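Uncharacterized protein (Bacteroides uniformis, PDB 4JPQ) is of unknown function but probably binds carbohydrate, like other members of carbohydrate-binding family 9. Local coordinates at residues S25-G29 with N30-F34; M159-P162 with V163-F167. All coordinates share one frame; numbering follows the deposited sequence.

Contact 1. Residues S25-G29 with N30-F34; sequences SLLDG and NGIEF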
loop_
_atom_site.group_PDB
_atom_site.type_symbol
_atom_site.label_atom_id
_atom_site.label_comp_id
_atom_site.label_asym_id
_atom_site.label_seq_id
_atom_site.Cartn_x
_atom_site.Cartn_y
_atom_site.Cartn_z
ATOM N N SER A 25 4.002 11.521 12.833
ATOM C CA SER A 25 3.985 12.030 14.207
ATOM C C SER A 25 2.873 11.380 15.034
ATOM O O SER A 25 3.097 10.955 16.159
ATOM C CB SER A 25 3.757 13.531 14.186
ATOM O OG SER A 25 3.533 14.021 15.484
ATOM N N LEU A 26 1.686 11.286 14.451
ATOM C CA LEU A 26 0.542 10.648 15.109
ATOM C C LEU A 26 0.864 9.214 15.511
ATOM O O LEU A 26 0.586 8.804 16.643
ATOM C CB LEU A 26 -0.677 10.648 14.182
ATOM C CG LEU A 26 -1.997 10.126 14.726
ATOM C CD1 LEU A 26 -2.445 10.957 15.909
ATOM C CD2 LEU A 26 -3.057 10.159 13.646
ATOM N N LEU A 27 1.471 8.479 14.582
ATOM C CA LEU A 27 1.822 7.084 14.798
ATOM C C LEU A 27 2.935 6.905 15.825
ATOM O O LEU A 27 2.852 5.979 16.651
ATOM C CB LEU A 27 2.133 6.401 13.472
ATOM C CG LEU A 27 0.943 6.354 12.484
ATOM C CD1 LEU A 27 1.408 5.755 11.177
ATOM C CD2 LEU A 27 -0.253 5.564 12.993
ATOM N N ASP A 28 3.948 7.780 15.796
ATOM C CA ASP A 28 5.021 7.748 16.819
ATOM C C ASP A 28 4.448 8.084 18.204
ATOM O O ASP A 28 4.908 7.536 19.214
ATOM C CB ASP A 28 6.175 8.705 16.482
ATOM C CG ASP A 28 7.019 8.244 15.302
ATOM O OD1 ASP A 28 6.879 7.097 14.826
ATOM O OD2 ASP A 28 7.848 9.051 14.832
ATOM N N GLY A 29 3.449 8.975 18.227
ATOM C CA GLY A 29 2.746 9.374 19.445
ATOM C C GLY A 29 1.976 8.250 20.100
ATOM O O GLY A 29 1.851 8.227 21.332
ATOM N N ASN A 30 1.461 7.329 19.281
ATOM C CA ASN A 30 0.738 6.135 19.766
ATOM C C ASN A 30 1.581 4.841 19.833
ATOM O O ASN A 30 1.053 3.782 20.176
ATOM C CB ASN A 30 -0.566 5.925 18.974
ATOM C CG ASN A 30 -1.565 7.049 19.189
ATOM O OD1 ASN A 30 -2.478 6.946 20.032
ATOM N ND2 ASN A 30 -1.355 8.166 18.498
ATOM N N GLY A 31 2.885 4.944 19.573
ATOM C CA GLY A 31 3.803 3.808 19.637
ATOM C C GLY A 31 3.484 2.691 18.662
ATOM O O GLY A 31 3.581 1.531 19.024
ATOM N N ILE A 32 3.121 3.043 17.428
ATOM C CA ILE A 32 2.753 2.061 16.397
ATOM C C ILE A 32 4.038 1.547 15.762
ATOM O O ILE A 32 4.713 2.298 15.092
ATOM C CB ILE A 32 1.794 2.670 15.336
ATOM C CG1 ILE A 32 0.568 3.325 16.001
ATOM C CG2 ILE A 32 1.348 1.605 14.339
ATOM C CD1 ILE A 32 -0.225 2.431 16.948
ATOM N N GLU A 33 4.350 0.265 15.961
ATOM C CA GLU A 33 5.627 -0.326 15.516
ATOM C C GLU A 33 5.686 -0.624 14.018
ATOM O O GLU A 33 4.661 -0.899 13.393
ATOM C CB GLU A 33 5.895 -1.664 16.243
ATOM C CG GLU A 33 7.338 -1.859 16.681
ATOM C CD GLU A 33 7.689 -1.064 17.932
ATOM O OE1 GLU A 33 6.816 -0.370 18.493
ATOM O OE2 GLU A 33 8.853 -1.140 18.368
ATOM N N PHE A 34 6.905 -0.623 13.474
ATOM C CA PHE A 34 7.144 -0.971 12.062
ATOM C C PHE A 34 7.248 -2.483 11.873
ATOM O O PHE A 34 7.702 -3.199 12.758
ATOM C CB PHE A 34 8.400 -0.291 11.495
ATOM C CG PHE A 34 8.243 1.185 11.301
ATOM C CD1 PHE A 34 7.533 1.677 10.205
ATOM C CD2 PHE A 34 8.783 2.086 12.212
ATOM C CE1 PHE A 34 7.365 3.048 10.023
ATOM C CE2 PHE A 34 8.618 3.459 12.036
ATOM C CZ PHE A 34 7.901 3.943 10.943
#

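Contact 2. Residues M159-P162 with V163-F167; sequences MVIP and VSAFF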
loop_
_atom_site.group_PDB
_atom_site.type_symbol
_atom_site.label_atom_id
_atom_site.label_comp_id
_atom_site.label_asym_id
_atom_site.label_seq_id
_atom_site.Cartn_x
_atom_site.Cartn_y
_atom_site.Cartn_z
HETATM N N MSE A 159 -0.546 6.948 3.264
HETATM C CA MSE A 159 -1.870 6.866 2.670
HETATM C C MSE A 159 -2.862 6.860 3.803
HETATM O O MSE A 159 -2.704 6.097 4.764
HETATM C CB MSE A 159 -2.059 5.574 1.859
HETATM C CG MSE A 159 -1.302 5.604 0.541
HETATM SE SE MSE A 159 -1.874 4.087 -0.567
HETATM C CE MSE A 159 -0.391 2.802 -0.331
ATOM N N VAL A 160 -3.876 7.715 3.704
ATOM C CA VAL A 160 -4.998 7.768 4.656
ATOM C C VAL A 160 -6.204 7.309 3.821
ATOM O O VAL A 160 -6.688 8.054 2.970
ATOM C CB VAL A 160 -5.204 9.177 5.220
ATOM C CG1 VAL A 160 -6.351 9.204 6.221
ATOM C CG2 VAL A 160 -3.920 9.673 5.858
ATOM N N ILE A 161 -6.636 6.069 4.030
ATOM C CA ILE A 161 -7.701 5.447 3.231
ATOM C C ILE A 161 -9.035 5.467 3.991
ATOM O O ILE A 161 -9.216 4.672 4.913
ATOM C CB ILE A 161 -7.307 3.997 2.853
ATOM C CG1 ILE A 161 -6.013 3.993 2.027
ATOM C CG2 ILE A 161 -8.423 3.313 2.065
ATOM C CD1 ILE A 161 -5.382 2.625 1.865
ATOM N N PRO A 162 -9.963 6.384 3.627
ATOM C CA PRO A 162 -11.258 6.359 4.315
ATOM C C PRO A 162 -12.055 5.113 3.962
ATOM O O PRO A 162 -11.926 4.576 2.859
ATOM C CB PRO A 162 -11.980 7.611 3.783
ATOM C CG PRO A 162 -10.898 8.456 3.235
ATOM C CD PRO A 162 -9.959 7.461 2.620
ATOM N N VAL A 163 -12.898 4.694 4.890
ATOM C CA VAL A 163 -13.755 3.524 4.721
ATOM C C VAL A 163 -14.643 3.644 3.443
ATOM O O VAL A 163 -14.905 2.650 2.763
ATOM C CB VAL A 163 -14.542 3.295 6.033
ATOM C CG1 VAL A 163 -15.675 4.314 6.202
ATOM C CG2 VAL A 163 -15.061 1.893 6.104
ATOM N N SER A 164 -15.053 4.873 3.106
ATOM C CA SER A 164 -15.813 5.174 1.875
ATOM C C SER A 164 -15.044 4.908 0.582
ATOM O O SER A 164 -15.667 4.729 -0.460
ATOM C CB SER A 164 -16.287 6.627 1.874
ATOM O OG SER A 164 -15.191 7.518 2.024
ATOM N N ALA A 165 -13.704 4.896 0.629
ATOM C CA ALA A 165 -12.884 4.568 -0.564
ATOM C C ALA A 165 -13.013 3.114 -1.017
ATOM O O ALA A 165 -12.554 2.792 -2.113
ATOM C CB ALA A 165 -11.429 4.906 -0.354
ATOM N N PHE A 166 -13.604 2.230 -0.203
ATOM C CA PHE A 166 -13.933 0.877 -0.658
ATOM C C PHE A 166 -15.211 1.039 -1.504
ATOM O O PHE A 166 -16.314 0.640 -1.112
ATOM C CB PHE A 166 -14.130 -0.063 0.526
ATOM C CG PHE A 166 -12.882 -0.296 1.336
ATOM C CD1 PHE A 166 -11.723 -0.759 0.728
ATOM C CD2 PHE A 166 -12.884 -0.131 2.713
ATOM C CE1 PHE A 166 -10.572 -0.997 1.471
ATOM C CE2 PHE A 166 -11.749 -0.394 3.468
ATOM C CZ PHE A 166 -10.585 -0.817 2.845
ATOM N N PHE A 167 -15.005 1.583 -2.702
ATOM C CA PHE A 167 -16.080 2.057 -3.592
ATOM C C PHE A 167 -17.109 1.061 -4.106
ATOM O O PHE A 167 -18.159 1.485 -4.599
ATOM C CB PHE A 167 -15.514 2.928 -4.740
ATOM C CG PHE A 167 -14.682 2.190 -5.764
ATOM C CD1 PHE A 167 -13.323 1.984 -5.573
ATOM C CD2 PHE A 167 -15.255 1.766 -6.959
ATOM C CE1 PHE A 167 -12.559 1.322 -6.528
ATOM C CE2 PHE A 167 -14.498 1.110 -7.927
ATOM C CZ PHE A 167 -13.145 0.883 -7.707
#

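Contact 1. Residues S25-G29 with N30-F34
Asn30 folds back on Leu26 just where helix 23-29 ends. The carbonyl oxygen of Leu26 takes two hydrogen bonds from this one residue. Asn30 ND2 reaches Leu26 O at 2.8 Å, with an N-H...O angle of 163°, and the oxygen lies in the plane of the side-chain amide. The backbone bond from Asn30 N to Leu26 O is more bent and comes from the opposite face of the carbonyl plane. With CG beside the backbone N (chi1 -65°), the amide of Asn30 is swung back over the helix end.

Two further backbone bonds form a Schellman motif. Ile32 N meets Leu27 O at 3.0 Å and almost straight, at 174°. Gly31 N gives a weak bond to Asp28 O. Gly31 is the C-prime residue, and its positive phi turns the chain out of the helix.

Apolar contact follows from the same turn. CG1 of Ile32 lies 3.8 Å from CD2 of Leu27, and the two side chains cross at a slant. Leu27 also packs on Arg54 and Ala56 of strand 50-57.

Asp28 OD1 forms a salt bridge with Arg54, which also bonds to Ile32 O. Helix end and following loop are thus tied to the same arginine. The C-terminal end of helix 23-29 is closed by the Schellman motif and the Asn30 side chain: Asn30 N gives Leu26 O its regular helical bond, ND2 adds a second, and Ile32 N and, weakly, Gly31 N serve the next two carbonyls.

Contact 2. Residues M159-P162 with V163-F167
Pro162 and Ala165 are brought together by a change of backbone torsions where strand 152-162 ends. Pro162 is still extended (psi 152°). From Val163 to Ala165 the chain winds into a short 3-10 segment, beginning with Val163 at phi -56°. Ile161 has CG2 beside its carbonyl carbon, and this branch faces the methyl group of Ala165.

The turn is closed by one backbone hydrogen bond across the junction. Ala165 N lies 2.9 Å from Pro162 O. The N-H comes in well above the carbonyl plane, and the bond is bent. This i to i+3 spacing is that of a 3-10 turn. Phe166 N to Val163 O, at 3.3 Å, repeats it one residue further on. Phe166 is then the centre of an inverse gamma turn.

Side-chain contact is modest and mostly apolar. The methyl CB of Ala165 sits 4.2 Å from Ile161 CG2. It is equally far from Pro162 CD, so that it meets both residues. On the proline ring, CB lies 3.7 Å from Ser164 OG, a van der Waals contact.

The strand leading in is paired on both sides: Ile161 bonds through its backbone to Ile62 of strand 61-70, and Val160 to Lys136 of strand 136-139. Ile161 and Phe166 both touch Phe105 of strand 102-108, and the ring of Phe166 also meets Tyr103. Pro162 and Ser164 pack on Met134 at the end of helix 129-134, while Ala165 rests on Val135 just beyond it.

Contact 1 comes first along the chain and closes before contact 2 opens. Their centres are about 20 Å apart; the nearest atoms are about 8 Å apart, without touching. Both are exits from regular structure: residues 25-34 leave helix 23-29, and residues 159-167 leave strand 152-162. Both contacts meet strand 61-70. Leu26 and Leu27 pack on its Leu63 and His65, while strand 152-162 pairs with it antiparallel. Contact 1 lies at the surface, and contact 2 is partly buried nearer the chain centre. Strand 61-70 thus connects the surface helix end to the more buried strand exit; no link of either to carbohydrate binding is established.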